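Local structure of PlzA (Borrelia burgdorferi, 7MIE) at residues 207-216 with 259-267. The protein binds the second messenger cyclic di-GMP through its PilZ domain and probably serves as a receptor that relays this signal in the Lyme disease spirochaete. Numbering follows the deposited sequence.
Sequences SYGGALVISS and VFALGIAFD. With C2E (9,9'-[(2R,3R,3aS,5S,7aR,9R,10R,10aS,12S,14aR)-3,5,10,12-tetrahydroxy-5,12-dioxidooctahydro-2H,7H-difuro[3,2-d:3',2'-j][1,3,7,9,2,8]tetraoxadiphosphacyclododecine-2,9-diyl]bis(2-amino-1,9-dihydro-6H-purin-6-one)), chain C.
Gly-209 O is gripped twice: by Phe-266 N at 2.9 Å, and by a water that donates to it and to Phe-266 O, bridging the two segments. From here strands 210-215 and 260-266 run antiparallel, with reciprocal backbone bonds in the pairs Ala-211/Ile-264, Val-213/Leu-262 and Ser-215/Phe-260. The Phe-266 ring lies flat over Gly-210, whose CA stands 3.5 Å from the ring centroid in a CH-pi contact; Ala-211 CB approaches CZ obliquely, and Tyr-275 meets the ring edge-to-face. Along the same face of the sheet, Val-213 and Leu-262 lie side by side; Val-213 CG2 is 3.9 Å from Leu-262 CB and 4.1 Å from Ile-264 CD1. On the opposite face Leu-212, its CG anti to the backbone N (chi1 177°), lays CD1 3.4 Å from Leu-262 O and also touches Ala-261 CB. This second face carries the ligand at its Gly-210 end: a guanine of c-di-GMP lies against the backbone, with Ala-211 N 3.3 Å from C2 and Ile-264 O 3.3 Å from N9, while Ala-265 CB meets the ribose. Arg-168, Arg-172 and Asp-205 hydrogen-bond the nucleotide. The PilZ barrel thus backs its ligand-bearing face with apolar Ala-211, Val-213, Leu-262 and Ile-264, packed on Leu-229 and Phe-231, while bare glycine backbone at Gly-209 and Gly-263 lets ribose and base come close.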
# COMPACT_ATOMS: atom_id res chain seq x y z
N SER A 207 10.72 3.54 -2.41
CA SER A 207 9.78 2.99 -1.45
C SER A 207 8.50 3.80 -1.52
O SER A 207 8.42 4.80 -2.25
CB SER A 207 10.41 3.01 -0.06
OG SER A 207 10.58 4.36 0.34
N TYR A 208 7.49 3.41 -0.74
CA TYR A 208 6.24 4.14 -0.69
C TYR A 208 6.49 5.63 -0.39
O TYR A 208 5.79 6.48 -0.93
CB TYR A 208 5.33 3.53 0.38
CG TYR A 208 4.54 2.31 -0.07
CD1 TYR A 208 3.70 2.37 -1.18
CD2 TYR A 208 4.60 1.12 0.65
CE1 TYR A 208 2.96 1.27 -1.61
CE2 TYR A 208 3.81 0.03 0.27
CZ TYR A 208 3.02 0.10 -0.86
OH TYR A 208 2.25 -0.96 -1.25
N GLY A 209 7.48 5.91 0.45
CA GLY A 209 7.63 7.26 1.00
C GLY A 209 8.82 8.06 0.45
O GLY A 209 9.01 9.23 0.86
N GLY A 210 9.65 7.48 -0.42
CA GLY A 210 10.79 8.25 -0.91
C GLY A 210 11.68 7.47 -1.87
O GLY A 210 11.27 6.45 -2.42
N ALA A 211 12.94 7.93 -2.02
CA ALA A 211 13.84 7.41 -3.02
C ALA A 211 15.27 7.76 -2.65
O ALA A 211 15.49 8.70 -1.90
CB ALA A 211 13.51 7.98 -4.40
N LEU A 212 16.21 6.95 -3.14
CA LEU A 212 17.61 7.35 -3.08
C LEU A 212 18.06 7.48 -4.53
O LEU A 212 17.76 6.59 -5.33
CB LEU A 212 18.45 6.27 -2.39
CG LEU A 212 19.96 6.55 -2.35
CD1 LEU A 212 20.30 7.75 -1.46
CD2 LEU A 212 20.72 5.33 -1.85
N VAL A 213 18.70 8.61 -4.86
CA VAL A 213 19.17 8.81 -6.22
C VAL A 213 20.65 9.20 -6.16
O VAL A 213 21.12 9.70 -5.15
CB VAL A 213 18.36 9.89 -6.96
CG1 VAL A 213 16.88 9.52 -7.08
CG2 VAL A 213 18.54 11.26 -6.29
N ILE A 214 21.35 8.91 -7.25
CA ILE A 214 22.75 9.28 -7.41
C ILE A 214 22.85 10.30 -8.54
O ILE A 214 22.15 10.18 -9.54
CB ILE A 214 23.60 8.02 -7.67
CG1 ILE A 214 23.95 7.35 -6.35
CG2 ILE A 214 24.84 8.33 -8.50
CD1 ILE A 214 24.98 6.25 -6.45
N SER A 215 23.71 11.32 -8.36
CA SER A 215 24.02 12.23 -9.46
C SER A 215 25.22 13.11 -9.13
O SER A 215 25.99 12.82 -8.20
CB SER A 215 22.82 13.06 -9.85
OG SER A 215 22.88 14.36 -9.28
N SER A 216 25.36 14.18 -9.92
CA SER A 216 26.25 15.32 -9.70
C SER A 216 25.41 16.60 -9.63
O SER A 216 25.86 17.56 -8.97
CB SER A 216 27.26 15.41 -10.81
OG SER A 216 27.47 14.13 -11.40
N VAL A 259 30.52 11.17 -6.90
CA VAL A 259 29.06 11.44 -7.11
C VAL A 259 28.38 11.60 -5.75
O VAL A 259 28.94 11.22 -4.72
CB VAL A 259 28.39 10.34 -7.96
CG1 VAL A 259 28.69 10.49 -9.44
CG2 VAL A 259 28.73 8.93 -7.47
N PHE A 260 27.16 12.16 -5.77
CA PHE A 260 26.42 12.48 -4.56
C PHE A 260 25.17 11.60 -4.49
O PHE A 260 24.41 11.52 -5.45
CB PHE A 260 26.03 13.97 -4.55
CG PHE A 260 27.11 14.94 -4.98
CD1 PHE A 260 27.29 15.25 -6.33
CD2 PHE A 260 27.93 15.56 -4.05
CE1 PHE A 260 28.27 16.15 -6.73
CE2 PHE A 260 28.91 16.46 -4.45
CZ PHE A 260 29.08 16.75 -5.79
N ALA A 261 24.99 10.92 -3.35
CA ALA A 261 23.82 10.09 -3.10
C ALA A 261 22.86 10.88 -2.24
O ALA A 261 23.18 11.24 -1.11
CB ALA A 261 24.21 8.78 -2.43
N LEU A 262 21.64 11.07 -2.75
CA LEU A 262 20.66 11.95 -2.15
C LEU A 262 19.43 11.15 -1.73
O LEU A 262 18.75 10.61 -2.59
CB LEU A 262 20.28 12.97 -3.24
CG LEU A 262 19.20 13.97 -2.86
CD1 LEU A 262 19.67 14.89 -1.75
CD2 LEU A 262 18.77 14.79 -4.08
N GLY A 263 19.15 11.10 -0.42
CA GLY A 263 17.93 10.50 0.12
C GLY A 263 16.79 11.52 0.13
O GLY A 263 17.01 12.67 0.50
N ILE A 264 15.58 11.11 -0.28
CA ILE A 264 14.45 12.00 -0.47
C ILE A 264 13.24 11.43 0.26
O ILE A 264 12.95 10.24 0.13
CB ILE A 264 14.11 12.11 -1.98
CG1 ILE A 264 15.30 12.62 -2.80
CG2 ILE A 264 12.83 12.93 -2.18
CD1 ILE A 264 15.17 12.41 -4.30
N ALA A 265 12.55 12.28 1.02
CA ALA A 265 11.26 12.00 1.62
C ALA A 265 10.22 12.75 0.81
O ALA A 265 10.25 14.00 0.80
CB ALA A 265 11.24 12.51 3.06
N PHE A 266 9.32 12.00 0.16
CA PHE A 266 8.22 12.62 -0.57
C PHE A 266 7.25 13.30 0.41
O PHE A 266 6.98 12.76 1.48
CB PHE A 266 7.47 11.58 -1.41
CG PHE A 266 8.33 10.84 -2.41
CD1 PHE A 266 9.44 11.43 -3.00
CD2 PHE A 266 8.03 9.53 -2.76
CE1 PHE A 266 10.19 10.75 -3.95
CE2 PHE A 266 8.81 8.83 -3.67
CZ PHE A 266 9.89 9.44 -4.27
N ASP A 267 6.74 14.48 0.04
CA ASP A 267 5.76 15.15 0.89
C ASP A 267 4.55 14.25 1.12
O ASP A 267 3.86 13.87 0.17
CB ASP A 267 5.38 16.51 0.30
CG ASP A 267 6.52 17.52 0.22
OD1 ASP A 267 7.54 17.29 0.85
OD2 ASP A 267 6.35 18.56 -0.48
P1 C2E C . 12.76 10.53 7.82
O2P C2E C . 14.22 10.69 7.77
O1P C2E C . 11.86 11.73 7.97
O5' C2E C . 12.39 9.96 6.36
C5' C2E C . 10.99 9.84 6.03
C4' C2E C . 10.84 8.87 4.88
O4' C2E C . 11.61 9.34 3.75
C3' C2E C . 11.37 7.46 5.12
O3' C2E C . 10.35 6.74 5.81
C2' C2E C . 11.41 6.96 3.65
O2' C2E C . 10.09 6.72 3.20
C1' C2E C . 11.90 8.22 2.92
N9 C2E C . 13.33 8.18 2.67
C8 C2E C . 14.35 8.90 3.25
N7 C2E C . 15.53 8.60 2.77
C5 C2E C . 15.27 7.59 1.84
C6 C2E C . 16.15 6.84 1.03
O6 C2E C . 17.39 6.90 1.02
N1 C2E C . 15.44 5.91 0.25
C2 C2E C . 14.07 5.74 0.24
N2 C2E C . 13.55 4.78 -0.56
N3 C2E C . 13.24 6.43 1.01
C4 C2E C . 13.92 7.33 1.78
P11 C2E C . 10.78 5.37 6.57
O21 C2E C . 9.48 4.78 6.99
O11 C2E C . 11.64 4.59 5.61
O5A C2E C . 11.73 5.92 7.76
C5A C2E C . 11.02 6.52 8.88
C4A C2E C . 12.02 7.23 9.74
O4A C2E C . 12.95 6.28 10.31
C3A C2E C . 12.91 8.22 8.98
O3A C2E C . 12.17 9.42 8.83
C2A C2E C . 14.11 8.30 9.93
O2A C2E C . 13.85 9.12 11.06
C1A C2E C . 14.24 6.82 10.33
N91 C2E C . 15.15 6.05 9.50
C81 C2E C . 14.83 5.10 8.56
N71 C2E C . 15.90 4.60 7.99
C51 C2E C . 16.98 5.24 8.61
C61 C2E C . 18.38 5.10 8.42
O61 C2E C . 19.01 4.34 7.66
N11 C2E C . 19.10 5.94 9.26
C21 C2E C . 18.55 6.85 10.13
N21 C2E C . 19.43 7.57 10.85
N31 C2E C . 17.24 6.96 10.36
C41 C2E C . 16.52 6.13 9.54
O HOH W 1 7.38 10.33 2.65